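Local coordinates for chromatin structure-remodeling complex subunit RSC2 (Saccharomyces cerevisiae, PDB 4BB7), which works in the RSC complex, which remodels nucleosomes using ATP and regulates transcription, and binds histone H3 through the BAH domain described here, at residues 41-46 against 69-74; 187-192 against 207-212; 27-32 against 148-153. All blocks are in the same frame, centred on the assembly; numbering follows the deposited sequence.

Overall arrangement
The three contacts are structural packing within the Rsc2 BAH-domain construct. Contacts 1 and 2 have centres about 20 Å apart and touch through Val74. Its CG1 lies 3.4 Å from Pro190 O and also meets the side chains of Val189 and Tyr207. Contacts 1 and 3 have centres about 21 Å apart, and their nearest atoms are about 5 Å apart, without touching. Both reach the six-stranded sheet, near strands 45-54 and 32-35. Contacts 2 and 3 lie on opposite sides of the chain's centre, about 35 Å apart between centres. Along the chain, both segments of contact 1 fall between those of contact 3, and contact 2 follows.

Contact 1: residues 41-46 against 69-74; sequences PQKPIV and RPEQTV
Val46 and Arg69 mark the nearest approach of the two backbones, with 8.2 Å between their CA atoms. Residues 41-46 lead into strand 45-54 of the BAH domain, and residues 69-74 leave its antiparallel neighbour, strand 60-68. Arg69 spans the gap. Its chain is extended from CG to NE, and NH2 donates to Pro44 O over 2.7 Å, with an N-H...O angle of 156°. The donor lies on a lone pair of that carbonyl. Lys43 CG packs over one guanidinium face, 3.6 Å from Arg69 NE. Val46 CG2 comes over the opposite face, toward the rim. Lys43 then bends about its CG-CD bond (chi3 64°), which carries NZ to Glu71. Lys43 NZ and Glu71 OE2 form a salt bridge at 3.1 Å, though the hydrogen bond is weak. Gln72 fixes the root of Arg69: its OE1 accepts from Arg69 N at 2.8 Å. Its NE2 reaches Lys43 O through a water. A leucine in place of Arg69 would probably leave Pro44 O without this donor and Lys43 CG and Val46 CG2 without the flat group between them. The contact combines apolar cover of a guanidinium with polar bonds that tie one strand's lead-in to the loop after the other.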
ATOM      1  N   PRO A  41      20.832   7.231   6.472  1.00 35.69           N
ATOM      2  CA  PRO A  41      20.223   8.565   6.504  1.00 38.63           C
ATOM      3  C   PRO A  41      20.948   9.584   5.631  1.00 35.97           C
ATOM      4  O   PRO A  41      20.503  10.728   5.541  1.00 39.55           O
ATOM      5  CB  PRO A  41      20.338   8.971   7.981  1.00 36.01           C
ATOM      6  CG  PRO A  41      20.604   7.698   8.723  1.00 35.68           C
ATOM      7  CD  PRO A  41      21.403   6.865   7.778  1.00 36.92           C
ATOM      8  N   GLN A  42      22.044   9.182   4.998  1.00 33.78           N
ATOM      9  CA  GLN A  42      22.818  10.114   4.184  1.00 35.08           C
ATOM     10  C   GLN A  42      22.998   9.622   2.752  1.00 31.95           C
ATOM     11  O   GLN A  42      23.693  10.248   1.953  1.00 37.90           O
ATOM     12  CB  GLN A  42      24.168  10.424   4.845  1.00 32.99           C
ATOM     13  CG  GLN A  42      24.032  11.128   6.195  1.00 40.08           C
ATOM     14  CD  GLN A  42      25.366  11.538   6.801  1.00 48.42           C
ATOM     15  OE1 GLN A  42      26.342  10.789   6.751  1.00 43.78           O
ATOM     16  NE2 GLN A  42      25.411  12.734   7.381  1.00 41.69           N
ATOM     17  N   LYS A  43      22.356   8.506   2.431  1.00 28.83           N
ATOM     18  CA  LYS A  43      22.380   7.974   1.075  1.00 30.17           C
ATOM     19  C   LYS A  43      20.953   7.662   0.630  1.00 34.19           C
ATOM     20  O   LYS A  43      20.539   6.500   0.594  1.00 29.41           O
ATOM     21  CB  LYS A  43      23.274   6.736   0.999  1.00 29.76           C
ATOM     22  CG  LYS A  43      24.045   6.621  -0.301  1.00 32.49           C
ATOM     23  CD  LYS A  43      25.334   5.842  -0.112  1.00 33.39           C
ATOM     24  CE  LYS A  43      25.064   4.404   0.296  1.00 38.43           C
ATOM     25  NZ  LYS A  43      26.323   3.607   0.359  1.00 37.56           N
ATOM     26  N   PRO A  44      20.197   8.713   0.286  1.00 27.35           N
ATOM     27  CA  PRO A  44      18.757   8.654   0.016  1.00 30.74           C
ATOM     28  C   PRO A  44      18.354   7.704  -1.112  1.00 26.48           C
ATOM     29  O   PRO A  44      19.111   7.486  -2.058  1.00 30.14           O
ATOM     30  CB  PRO A  44      18.418  10.097  -0.372  1.00 30.41           C
ATOM     31  CG  PRO A  44      19.500  10.916   0.235  1.00 32.20           C
ATOM     32  CD  PRO A  44      20.726  10.077   0.140  1.00 22.57           C
ATOM     33  N   ILE A  45      17.156   7.142  -0.991  1.00 26.71           N
ATOM     34  CA  ILE A  45      16.553   6.363  -2.058  1.00 24.54           C
ATOM     35  C   ILE A  45      16.293   7.282  -3.236  1.00 27.94           C
ATOM     36  O   ILE A  45      15.665   8.327  -3.080  1.00 30.33           O
ATOM     37  CB  ILE A  45      15.189   5.787  -1.629  1.00 25.64           C
ATOM     38  CG1 ILE A  45      15.310   4.996  -0.324  1.00 29.97           C
ATOM     39  CG2 ILE A  45      14.595   4.929  -2.736  1.00 25.57           C
ATOM     40  CD1 ILE A  45      13.972   4.530   0.228  1.00 29.76           C
ATOM     41  N   VAL A  46      16.770   6.906  -4.415  1.00 23.41           N
ATOM     42  CA  VAL A  46      16.410   7.649  -5.609  1.00 21.66           C
ATOM     43  C   VAL A  46      15.116   7.076  -6.173  1.00 24.98           C
ATOM     44  O   VAL A  46      15.017   5.874  -6.413  1.00 24.16           O
ATOM     45  CB  VAL A  46      17.509   7.598  -6.671  1.00 27.38           C
ATOM     46  CG1 VAL A  46      17.127   8.466  -7.857  1.00 26.73           C
ATOM     47  CG2 VAL A  46      18.831   8.058  -6.080  1.00 31.99           C
ATOM     48  N   ARG A  69      21.176   1.870  -6.075  1.00 25.87           N
ATOM     49  CA  ARG A  69      22.556   2.224  -6.361  1.00 25.72           C
ATOM     50  C   ARG A  69      23.327   0.913  -6.442  1.00 27.25           C
ATOM     51  O   ARG A  69      22.852  -0.111  -5.951  1.00 22.14           O
ATOM     52  CB  ARG A  69      23.132   3.107  -5.256  1.00 24.69           C
ATOM     53  CG  ARG A  69      22.291   4.322  -4.904  1.00 28.06           C
ATOM     54  CD  ARG A  69      22.934   5.081  -3.755  1.00 37.53           C
ATOM     55  NE  ARG A  69      22.097   6.163  -3.246  1.00 38.19           N
ATOM     56  CZ  ARG A  69      22.302   7.451  -3.501  1.00 32.55           C
ATOM     57  NH1 ARG A  69      23.317   7.826  -4.266  1.00 28.12           N
ATOM     58  NH2 ARG A  69      21.493   8.366  -2.988  1.00 31.29           N
ATOM     59  N   PRO A  70      24.518   0.936  -7.062  1.00 32.45           N
ATOM     60  CA  PRO A  70      25.311  -0.284  -7.263  1.00 27.74           C
ATOM     61  C   PRO A  70      25.483  -1.108  -5.986  1.00 29.38           C
ATOM     62  O   PRO A  70      25.241  -2.318  -5.992  1.00 28.02           O
ATOM     63  CB  PRO A  70      26.665   0.258  -7.726  1.00 27.04           C
ATOM     64  CG  PRO A  70      26.336   1.560  -8.388  1.00 25.61           C
ATOM     65  CD  PRO A  70      25.193   2.132  -7.602  1.00 26.13           C
ATOM     66  N   GLU A  71      25.896  -0.458  -4.903  1.00 30.38           N
ATOM     67  CA  GLU A  71      26.142  -1.154  -3.643  1.00 24.45           C
ATOM     68  C   GLU A  71      24.900  -1.880  -3.138  1.00 28.48           C
ATOM     69  O   GLU A  71      24.983  -2.717  -2.240  1.00 31.13           O
ATOM     70  CB  GLU A  71      26.635  -0.178  -2.575  1.00 25.25           C
ATOM     71  CG  GLU A  71      25.660   0.951  -2.263  1.00 28.79           C
ATOM     72  CD  GLU A  71      25.935   2.216  -3.067  1.00 39.17           C
ATOM     73  OE1 GLU A  71      26.555   2.125  -4.150  1.00 35.88           O
ATOM     74  OE2 GLU A  71      25.533   3.309  -2.606  1.00 39.92           O
ATOM     75  N   GLN A  72      23.751  -1.559  -3.720  1.00 27.19           N
ATOM     76  CA  GLN A  72      22.487  -2.130  -3.271  1.00 26.17           C
ATOM     77  C   GLN A  72      22.033  -3.317  -4.118  1.00 27.30           C
ATOM     78  O   GLN A  72      20.966  -3.881  -3.879  1.00 26.92           O
ATOM     79  CB  GLN A  72      21.398  -1.053  -3.243  1.00 26.79           C
ATOM     80  CG  GLN A  72      21.597   0.000  -2.159  1.00 24.31           C
ATOM     81  CD  GLN A  72      20.666   1.187  -2.311  1.00 25.19           C
ATOM     82  OE1 GLN A  72      20.290   1.564  -3.425  1.00 22.72           O
ATOM     83  NE2 GLN A  72      20.290   1.787  -1.188  1.00 27.65           N
ATOM     84  N   THR A  73      22.844  -3.700  -5.099  1.00 25.25           N
ATOM     85  CA  THR A  73      22.472  -4.797  -5.993  1.00 27.16           C
ATOM     86  C   THR A  73      23.387  -6.014  -5.873  1.00 27.95           C
ATOM     87  O   THR A  73      24.465  -5.955  -5.277  1.00 28.78           O
ATOM     88  CB  THR A  73      22.456  -4.353  -7.471  1.00 25.54           C
ATOM     89  OG1 THR A  73      23.735  -3.810  -7.821  1.00 28.76           O
ATOM     90  CG2 THR A  73      21.376  -3.310  -7.716  1.00 22.40           C
ATOM     91  N   VAL A  74      22.935  -7.122  -6.445  1.00 24.65           N
ATOM     92  CA  VAL A  74      23.758  -8.312  -6.571  1.00 28.24           C
ATOM     93  C   VAL A  74      24.306  -8.367  -7.993  1.00 32.55           C
ATOM     94  O   VAL A  74      23.541  -8.348  -8.962  1.00 28.31           O
ATOM     95  CB  VAL A  74      22.943  -9.584  -6.281  1.00 24.56           C
ATOM     96  CG1 VAL A  74      23.787 -10.821  -6.516  1.00 26.43           C
ATOM     97  CG2 VAL A  74      22.412  -9.553  -4.853  1.00 28.37           C
TER
HETATM   98  O   HOH W   1      19.550   4.568  -1.307  1.00 28.64           O

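Contact 2: residues 187-192 against 207-212; sequences DRVPEP and YMRPKM
Tyr207 packs against Val189 and Pro190 where two irregular surface loops of the BAH-domain construct meet. There is no helix or strand pairing between them; the link is made by side chains, one carbonyl and a water. The second segment begins at Tyr207, whose backbone is bonded to that of Val77. The CB of Tyr207 points toward the other loop, and CG lies between the backbone N and the carbonyl carbon (chi1 62°). Pro190 crosses the ring at about a right angle, and its CD is 3.5 Å from Tyr207 CD1. Further along the ring, Val189 CG1 lies 3.9 Å from Tyr207 CE1. The other branch, Val189 CG2, sits near CZ and CE2, so both branches come to the same side of the ring, near its hydroxyl end.

Met208 contributes its backbone. A water at 2.8 Å from Met208 N also lies near Asp187 OD2, a carboxylate oxygen that accepts a bond from Thr184 N. The Met208 side chain leads off to Leu179.

Arg209 bends at CB-CG (chi2 -64°), bringing its guanidinium back toward Tyr207. The guanidinium lays one face on the ring's CE2 atom, which is 3.5 Å above the plane and over its centre. Arg209 NE lies at the edge of the tyrosine ring, so the two flat groups are not stacked in parallel. Val189 CG2 also approaches NH2. The guanidinium grips a single backbone oxygen end-on: Arg209 NH2 lies 2.7 Å and Arg209 NH1 2.8 Å from Asp187 O, which is close to the guanidinium plane.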
ATOM      1  N   ASP A 187      30.104 -20.465  -8.499  1.00 33.18           N
ATOM      2  CA  ASP A 187      29.275 -20.349  -7.304  1.00 34.05           C
ATOM      3  C   ASP A 187      27.909 -19.758  -7.643  1.00 36.62           C
ATOM      4  O   ASP A 187      27.787 -18.927  -8.545  1.00 34.90           O
ATOM      5  CB  ASP A 187      29.974 -19.507  -6.239  1.00 35.15           C
ATOM      6  CG  ASP A 187      31.209 -20.185  -5.684  1.00 42.79           C
ATOM      7  OD1 ASP A 187      31.237 -21.436  -5.638  1.00 39.50           O
ATOM      8  OD2 ASP A 187      32.153 -19.467  -5.294  1.00 46.12           O
ATOM      9  N   ARG A 188      26.881 -20.200  -6.923  1.00 28.96           N
ATOM     10  CA  ARG A 188      25.526 -19.713  -7.150  1.00 29.18           C
ATOM     11  C   ARG A 188      25.409 -18.225  -6.853  1.00 34.40           C
ATOM     12  O   ARG A 188      26.137 -17.685  -6.018  1.00 32.10           O
ATOM     13  CB  ARG A 188      24.525 -20.497  -6.304  1.00 30.15           C
ATOM     14  CG  ARG A 188      24.238 -21.887  -6.837  1.00 43.33           C
ATOM     15  CD  ARG A 188      23.511 -22.732  -5.814  1.00 46.85           C
ATOM     16  NE  ARG A 188      23.104 -24.023  -6.360  1.00 46.30           N
ATOM     17  CZ  ARG A 188      22.624 -25.020  -5.627  1.00 54.31           C
ATOM     18  NH1 ARG A 188      22.500 -24.878  -4.312  1.00 57.73           N
ATOM     19  NH2 ARG A 188      22.274 -26.164  -6.204  1.00 54.45           N
ATOM     20  N   VAL A 189      24.492 -17.566  -7.552  1.00 33.92           N
ATOM     21  CA  VAL A 189      24.239 -16.151  -7.338  1.00 33.13           C
ATOM     22  C   VAL A 189      23.725 -15.944  -5.926  1.00 28.06           C
ATOM     23  O   VAL A 189      22.715 -16.531  -5.543  1.00 34.15           O
ATOM     24  CB  VAL A 189      23.191 -15.614  -8.324  1.00 31.19           C
ATOM     25  CG1 VAL A 189      23.077 -14.098  -8.198  1.00 29.12           C
ATOM     26  CG2 VAL A 189      23.552 -16.017  -9.747  1.00 30.87           C
ATOM     27  N   PRO A 190      24.422 -15.105  -5.148  1.00 26.48           N
ATOM     28  CA  PRO A 190      24.114 -14.844  -3.738  1.00 25.48           C
ATOM     29  C   PRO A 190      22.935 -13.893  -3.568  1.00 29.37           C
ATOM     30  O   PRO A 190      22.529 -13.231  -4.523  1.00 31.16           O
ATOM     31  CB  PRO A 190      25.392 -14.178  -3.230  1.00 22.49           C
ATOM     32  CG  PRO A 190      25.907 -13.446  -4.422  1.00 25.16           C
ATOM     33  CD  PRO A 190      25.575 -14.311  -5.615  1.00 30.40           C
ATOM     34  N   GLU A 191      22.397 -13.827  -2.354  1.00 33.71           N
ATOM     35  CA  GLU A 191      21.268 -12.954  -2.060  1.00 29.90           C
ATOM     36  C   GLU A 191      21.734 -11.693  -1.340  1.00 28.68           C
ATOM     37  O   GLU A 191      22.716 -11.721  -0.596  1.00 30.61           O
ATOM     38  CB  GLU A 191      20.235 -13.694  -1.205  1.00 35.12           C
ATOM     39  CG  GLU A 191      19.646 -14.934  -1.863  1.00 32.37           C
ATOM     40  CD  GLU A 191      18.596 -14.602  -2.908  1.00 43.22           C
ATOM     41  OE1 GLU A 191      17.736 -13.737  -2.631  1.00 40.43           O
ATOM     42  OE2 GLU A 191      18.631 -15.202  -4.005  1.00 43.82           O
ATOM     43  N   PRO A 192      21.028 -10.576  -1.553  1.00 30.76           N
ATOM     44  CA  PRO A 192      21.369  -9.347  -0.833  1.00 28.63           C
ATOM     45  C   PRO A 192      20.942  -9.464   0.623  1.00 31.91           C
ATOM     46  O   PRO A 192      20.166 -10.355   0.967  1.00 26.54           O
ATOM     47  CB  PRO A 192      20.505  -8.296  -1.530  1.00 28.94           C
ATOM     48  CG  PRO A 192      19.300  -9.061  -1.973  1.00 17.41           C
ATOM     49  CD  PRO A 192      19.841 -10.402  -2.410  1.00 30.17           C
ATOM     50  N   TYR A 207      29.765 -11.833  -6.801  1.00 26.80           N
ATOM     51  CA  TYR A 207      30.203 -13.196  -7.061  1.00 25.08           C
ATOM     52  C   TYR A 207      31.097 -13.274  -8.302  1.00 27.33           C
ATOM     53  O   TYR A 207      31.251 -12.296  -9.030  1.00 25.72           O
ATOM     54  CB  TYR A 207      28.997 -14.122  -7.203  1.00 29.43           C
ATOM     55  CG  TYR A 207      28.081 -13.775  -8.353  1.00 26.75           C
ATOM     56  CD1 TYR A 207      27.232 -12.680  -8.282  1.00 29.88           C
ATOM     57  CD2 TYR A 207      28.056 -14.550  -9.504  1.00 28.00           C
ATOM     58  CE1 TYR A 207      26.388 -12.361  -9.326  1.00 28.58           C
ATOM     59  CE2 TYR A 207      27.212 -14.241 -10.554  1.00 30.10           C
ATOM     60  CZ  TYR A 207      26.382 -13.143 -10.458  1.00 30.67           C
ATOM     61  OH  TYR A 207      25.543 -12.825 -11.500  1.00 36.80           O
ATOM     62  N   MET A 208      31.682 -14.443  -8.538  1.00 30.37           N
ATOM     63  CA  MET A 208      32.630 -14.614  -9.637  1.00 29.15           C
ATOM     64  C   MET A 208      31.988 -15.297 -10.846  1.00 33.11           C
ATOM     65  O   MET A 208      31.051 -16.081 -10.708  1.00 31.92           O
ATOM     66  CB  MET A 208      33.858 -15.402  -9.161  1.00 31.05           C
ATOM     67  CG  MET A 208      35.174 -14.988  -9.822  1.00 34.66           C
ATOM     68  SD  MET A 208      36.638 -15.780  -9.110  1.00 37.58           S
ATOM     69  CE  MET A 208      36.672 -15.048  -7.478  1.00 31.14           C
ATOM     70  N   ARG A 209      32.499 -14.992 -12.033  1.00 34.00           N
ATOM     71  CA  ARG A 209      32.009 -15.605 -13.261  1.00 33.72           C
ATOM     72  C   ARG A 209      33.100 -15.614 -14.325  1.00 31.50           C
ATOM     73  O   ARG A 209      33.948 -14.723 -14.361  1.00 34.73           O
ATOM     74  CB  ARG A 209      30.778 -14.855 -13.783  1.00 36.08           C
ATOM     75  CG  ARG A 209      29.470 -15.224 -13.095  1.00 35.01           C
ATOM     76  CD  ARG A 209      29.099 -16.682 -13.351  1.00 36.01           C
ATOM     77  NE  ARG A 209      27.898 -17.089 -12.625  1.00 35.65           N
ATOM     78  CZ  ARG A 209      27.897 -17.563 -11.382  1.00 35.22           C
ATOM     79  NH1 ARG A 209      29.036 -17.692 -10.715  1.00 29.47           N
ATOM     80  NH2 ARG A 209      26.755 -17.907 -10.802  1.00 32.30           N
ATOM     81  N   PRO A 210      33.094 -16.630 -15.195  1.00 28.74           N
ATOM     82  CA  PRO A 210      34.065 -16.612 -16.296  1.00 34.07           C
ATOM     83  C   PRO A 210      33.869 -15.380 -17.178  1.00 35.12           C
ATOM     84  O   PRO A 210      32.738 -14.982 -17.453  1.00 34.33           O
ATOM     85  CB  PRO A 210      33.751 -17.899 -17.073  1.00 31.59           C
ATOM     86  CG  PRO A 210      32.403 -18.351 -16.579  1.00 31.63           C
ATOM     87  CD  PRO A 210      32.284 -17.857 -15.176  1.00 29.11           C
ATOM     88  N   LYS A 211      34.970 -14.775 -17.605  1.00 30.37           N
ATOM     89  CA  LYS A 211      34.910 -13.560 -18.404  1.00 32.67           C
ATOM     90  C   LYS A 211      34.574 -13.858 -19.863  1.00 35.97           C
ATOM     91  O   LYS A 211      34.772 -14.973 -20.341  1.00 38.35           O
ATOM     92  CB  LYS A 211      36.234 -12.795 -18.305  1.00 31.86           C
ATOM     93  CG  LYS A 211      37.448 -13.581 -18.772  1.00 33.34           C
ATOM     94  CD  LYS A 211      37.706 -13.383 -20.259  1.00 32.97           C
ATOM     95  CE  LYS A 211      38.872 -14.238 -20.725  1.00 38.06           C
ATOM     96  NZ  LYS A 211      39.231 -13.988 -22.150  1.00 43.90           N
ATOM     97  N   MET A 212      34.073 -12.850 -20.567  1.00 34.13           N
ATOM     98  CA  MET A 212      33.638 -13.014 -21.947  1.00 36.01           C
ATOM     99  C   MET A 212      34.497 -12.190 -22.896  1.00 33.35           C
ATOM    100  O   MET A 212      35.214 -11.286 -22.467  1.00 33.61           O
ATOM    101  CB  MET A 212      32.175 -12.603 -22.075  1.00 38.56           C
ATOM    102  CG  MET A 212      31.849 -11.301 -21.372  1.00 42.19           C
ATOM    103  SD  MET A 212      30.077 -11.064 -21.163  1.00 54.67           S
ATOM    104  CE  MET A 212      29.624 -12.619 -20.399  1.00 40.41           C
TER
HETATM  105  O   HOH W   2      31.549 -16.493  -6.580  1.00 33.36           O

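Contact 3: residues 27-32 against 148-153; sequences YHVGDW and CLPEEI
Gly30 meets Pro150 and Ile153 at a type II beta turn, His28 to Asp31, that leads into strand 32-35 of the BAH-domain sheet. The CA atoms of Gly30 and Pro150 are 5.9 Å apart. No hydrogen bond joins the two segments, and the contact is apolar packing.

The Pro150 ring can be followed atom by atom. Its CB lies 4.1 Å from Val29 CG1, the two side chains sliding past each other in opposite directions. Its CG, the tip, rests 3.8 Å from Gly30 CA and close to Gly30 N. Its CD turns back to close the ring on the backbone nitrogen.

Ile153 presses on the same glycine. Its CG1 stands between the backbone N and the carbonyl carbon (chi1 72°); this position, with CD1 extended beyond it, brings CD1 to the turn. Leu149 reaches the other end of the first segment, where its CD2 is 4.3 Å from Trp32 CZ2. Trp32 is buried and has edge-to-face partners in Tyr67 and Tyr105. Gln48 of strand 45-54 joins the parts: its NE2 donates to Gly30 O, and the side chains of Trp32, Leu149 and Pro150 all touch this residue.

Gly30 holds the third position of the turn with positive phi (94°), where a CB would jam against the carbonyl of Val29. It would also run into Ile153 CD1, which already lies 3.7 Å from Gly30 CA.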
ATOM      1  N   TYR A  27       6.591  19.056  -5.263  1.00 36.92           N
ATOM      2  CA  TYR A  27       6.806  17.768  -5.900  1.00 33.82           C
ATOM      3  C   TYR A  27       5.574  17.387  -6.714  1.00 38.00           C
ATOM      4  O   TYR A  27       4.445  17.510  -6.243  1.00 38.32           O
ATOM      5  CB  TYR A  27       7.097  16.696  -4.847  1.00 32.43           C
ATOM      6  CG  TYR A  27       8.381  16.925  -4.076  1.00 35.42           C
ATOM      7  CD1 TYR A  27       8.393  17.693  -2.916  1.00 33.01           C
ATOM      8  CD2 TYR A  27       9.581  16.371  -4.505  1.00 32.50           C
ATOM      9  CE1 TYR A  27       9.563  17.902  -2.208  1.00 28.78           C
ATOM     10  CE2 TYR A  27      10.753  16.575  -3.804  1.00 33.87           C
ATOM     11  CZ  TYR A  27      10.738  17.342  -2.657  1.00 32.50           C
ATOM     12  OH  TYR A  27      11.901  17.549  -1.959  1.00 34.96           O
ATOM     13  N   HIS A  28       5.794  16.931  -7.941  1.00 35.55           N
ATOM     14  CA  HIS A  28       4.696  16.545  -8.814  1.00 34.00           C
ATOM     15  C   HIS A  28       4.931  15.159  -9.392  1.00 33.62           C
ATOM     16  O   HIS A  28       6.056  14.668  -9.407  1.00 34.26           O
ATOM     17  CB  HIS A  28       4.544  17.551  -9.950  1.00 37.93           C
ATOM     18  CG  HIS A  28       4.306  18.954  -9.490  1.00 42.92           C
ATOM     19  ND1 HIS A  28       5.323  19.775  -9.051  1.00 44.07           N
ATOM     20  CD2 HIS A  28       3.169  19.685  -9.407  1.00 45.58           C
ATOM     21  CE1 HIS A  28       4.822  20.951  -8.715  1.00 48.95           C
ATOM     22  NE2 HIS A  28       3.519  20.923  -8.923  1.00 46.91           N
ATOM     23  N   VAL A  29       3.866  14.531  -9.870  1.00 33.39           N
ATOM     24  CA  VAL A  29       3.992  13.231 -10.515  1.00 38.80           C
ATOM     25  C   VAL A  29       4.961  13.333 -11.689  1.00 31.63           C
ATOM     26  O   VAL A  29       4.916  14.289 -12.460  1.00 34.12           O
ATOM     27  CB  VAL A  29       2.629  12.699 -11.007  1.00 33.82           C
ATOM     28  CG1 VAL A  29       2.795  11.345 -11.679  1.00 27.58           C
ATOM     29  CG2 VAL A  29       1.654  12.604  -9.848  1.00 32.92           C
ATOM     30  N   GLY A  30       5.841  12.348 -11.812  1.00 28.91           N
ATOM     31  CA  GLY A  30       6.814  12.332 -12.885  1.00 31.40           C
ATOM     32  C   GLY A  30       8.122  12.951 -12.441  1.00 36.15           C
ATOM     33  O   GLY A  30       9.098  12.973 -13.193  1.00 31.55           O
ATOM     34  N   ASP A  31       8.134  13.452 -11.208  1.00 34.68           N
ATOM     35  CA  ASP A  31       9.311  14.102 -10.642  1.00 35.62           C
ATOM     36  C   ASP A  31      10.317  13.101 -10.090  1.00 37.34           C
ATOM     37  O   ASP A  31       9.940  12.106  -9.469  1.00 39.71           O
ATOM     38  CB  ASP A  31       8.898  15.051  -9.518  1.00 41.49           C
ATOM     39  CG  ASP A  31       9.213  16.496  -9.829  1.00 42.57           C
ATOM     40  OD1 ASP A  31       9.983  16.744 -10.781  1.00 40.12           O
ATOM     41  OD2 ASP A  31       8.697  17.380  -9.114  1.00 42.50           O
ATOM     42  N   TRP A  32      11.599  13.374 -10.310  1.00 34.57           N
ATOM     43  CA  TRP A  32      12.661  12.596  -9.684  1.00 35.04           C
ATOM     44  C   TRP A  32      13.019  13.223  -8.340  1.00 34.08           C
ATOM     45  O   TRP A  32      13.231  14.431  -8.249  1.00 34.14           O
ATOM     46  CB  TRP A  32      13.898  12.552 -10.581  1.00 31.29           C
ATOM     47  CG  TRP A  32      13.654  11.943 -11.927  1.00 31.10           C
ATOM     48  CD1 TRP A  32      13.396  12.605 -13.091  1.00 34.40           C
ATOM     49  CD2 TRP A  32      13.652  10.547 -12.250  1.00 33.41           C
ATOM     50  NE1 TRP A  32      13.232  11.709 -14.122  1.00 32.48           N
ATOM     51  CE2 TRP A  32      13.384  10.439 -13.632  1.00 35.18           C
ATOM     52  CE3 TRP A  32      13.849   9.379 -11.509  1.00 34.20           C
ATOM     53  CZ2 TRP A  32      13.307   9.209 -14.284  1.00 26.78           C
ATOM     54  CZ3 TRP A  32      13.776   8.156 -12.162  1.00 34.63           C
ATOM     55  CH2 TRP A  32      13.506   8.083 -13.535  1.00 30.70           C
ATOM     56  N   CYS A 148       9.199   3.305 -18.891  1.00 38.52           N
ATOM     57  CA  CYS A 148       9.572   3.233 -17.480  1.00 37.57           C
ATOM     58  C   CYS A 148       8.968   4.380 -16.683  1.00 38.58           C
ATOM     59  O   CYS A 148       9.066   4.415 -15.457  1.00 36.44           O
ATOM     60  CB  CYS A 148      11.095   3.243 -17.324  1.00 35.08           C
ATOM     61  SG  CYS A 148      11.921   1.800 -18.035  1.00 44.39           S
ATOM     62  N   LEU A 149       8.338   5.313 -17.386  1.00 33.93           N
ATOM     63  CA  LEU A 149       7.857   6.539 -16.770  1.00 31.67           C
ATOM     64  C   LEU A 149       6.391   6.435 -16.372  1.00 36.22           C
ATOM     65  O   LEU A 149       5.703   5.496 -16.765  1.00 34.43           O
ATOM     66  CB  LEU A 149       8.050   7.706 -17.738  1.00 37.47           C
ATOM     67  CG  LEU A 149       9.452   7.824 -18.338  1.00 33.77           C
ATOM     68  CD1 LEU A 149       9.498   8.929 -19.371  1.00 32.96           C
ATOM     69  CD2 LEU A 149      10.480   8.063 -17.247  1.00 30.30           C
ATOM     70  N   PRO A 150       5.910   7.399 -15.572  1.00 37.51           N
ATOM     71  CA  PRO A 150       4.471   7.456 -15.301  1.00 40.44           C
ATOM     72  C   PRO A 150       3.717   7.780 -16.587  1.00 37.69           C
ATOM     73  O   PRO A 150       4.206   8.549 -17.416  1.00 34.89           O
ATOM     74  CB  PRO A 150       4.342   8.613 -14.303  1.00 28.72           C
ATOM     75  CG  PRO A 150       5.698   8.752 -13.701  1.00 33.77           C
ATOM     76  CD  PRO A 150       6.657   8.400 -14.796  1.00 29.66           C
ATOM     77  N   GLU A 151       2.540   7.190 -16.745  1.00 35.57           N
ATOM     78  CA  GLU A 151       1.752   7.364 -17.957  1.00 40.94           C
ATOM     79  C   GLU A 151       1.595   8.832 -18.344  1.00 36.58           C
ATOM     80  O   GLU A 151       1.734   9.195 -19.512  1.00 37.73           O
ATOM     81  CB  GLU A 151       0.377   6.718 -17.783  1.00 40.01           C
ATOM     82  CG  GLU A 151      -0.524   6.850 -18.993  1.00 41.84           C
ATOM     83  CD  GLU A 151      -1.911   6.312 -18.732  1.00 46.60           C
ATOM     84  OE1 GLU A 151      -2.079   5.551 -17.754  1.00 49.36           O
ATOM     85  OE2 GLU A 151      -2.833   6.656 -19.500  1.00 51.73           O
ATOM     86  N   GLU A 152       1.320   9.673 -17.354  1.00 33.78           N
ATOM     87  CA  GLU A 152       1.030  11.084 -17.598  1.00 37.18           C
ATOM     88  C   GLU A 152       2.091  11.829 -18.409  1.00 37.93           C
ATOM     89  O   GLU A 152       1.754  12.703 -19.205  1.00 42.67           O
ATOM     90  CB  GLU A 152       0.780  11.815 -16.278  1.00 43.15           C
ATOM     91  N   ILE A 153       3.364  11.497 -18.206  1.00 35.54           N
ATOM     92  CA  ILE A 153       4.445  12.203 -18.898  1.00 32.95           C
ATOM     93  C   ILE A 153       5.197  11.304 -19.877  1.00 39.26           C
ATOM     94  O   ILE A 153       6.247  11.681 -20.401  1.00 33.73           O
ATOM     95  CB  ILE A 153       5.464  12.804 -17.906  1.00 38.97           C
ATOM     96  CG1 ILE A 153       6.310  11.698 -17.270  1.00 35.53           C
ATOM     97  CG2 ILE A 153       4.754  13.630 -16.843  1.00 41.37           C
ATOM     98  CD1 ILE A 153       7.541  12.208 -16.561  1.00 34.31           C
TER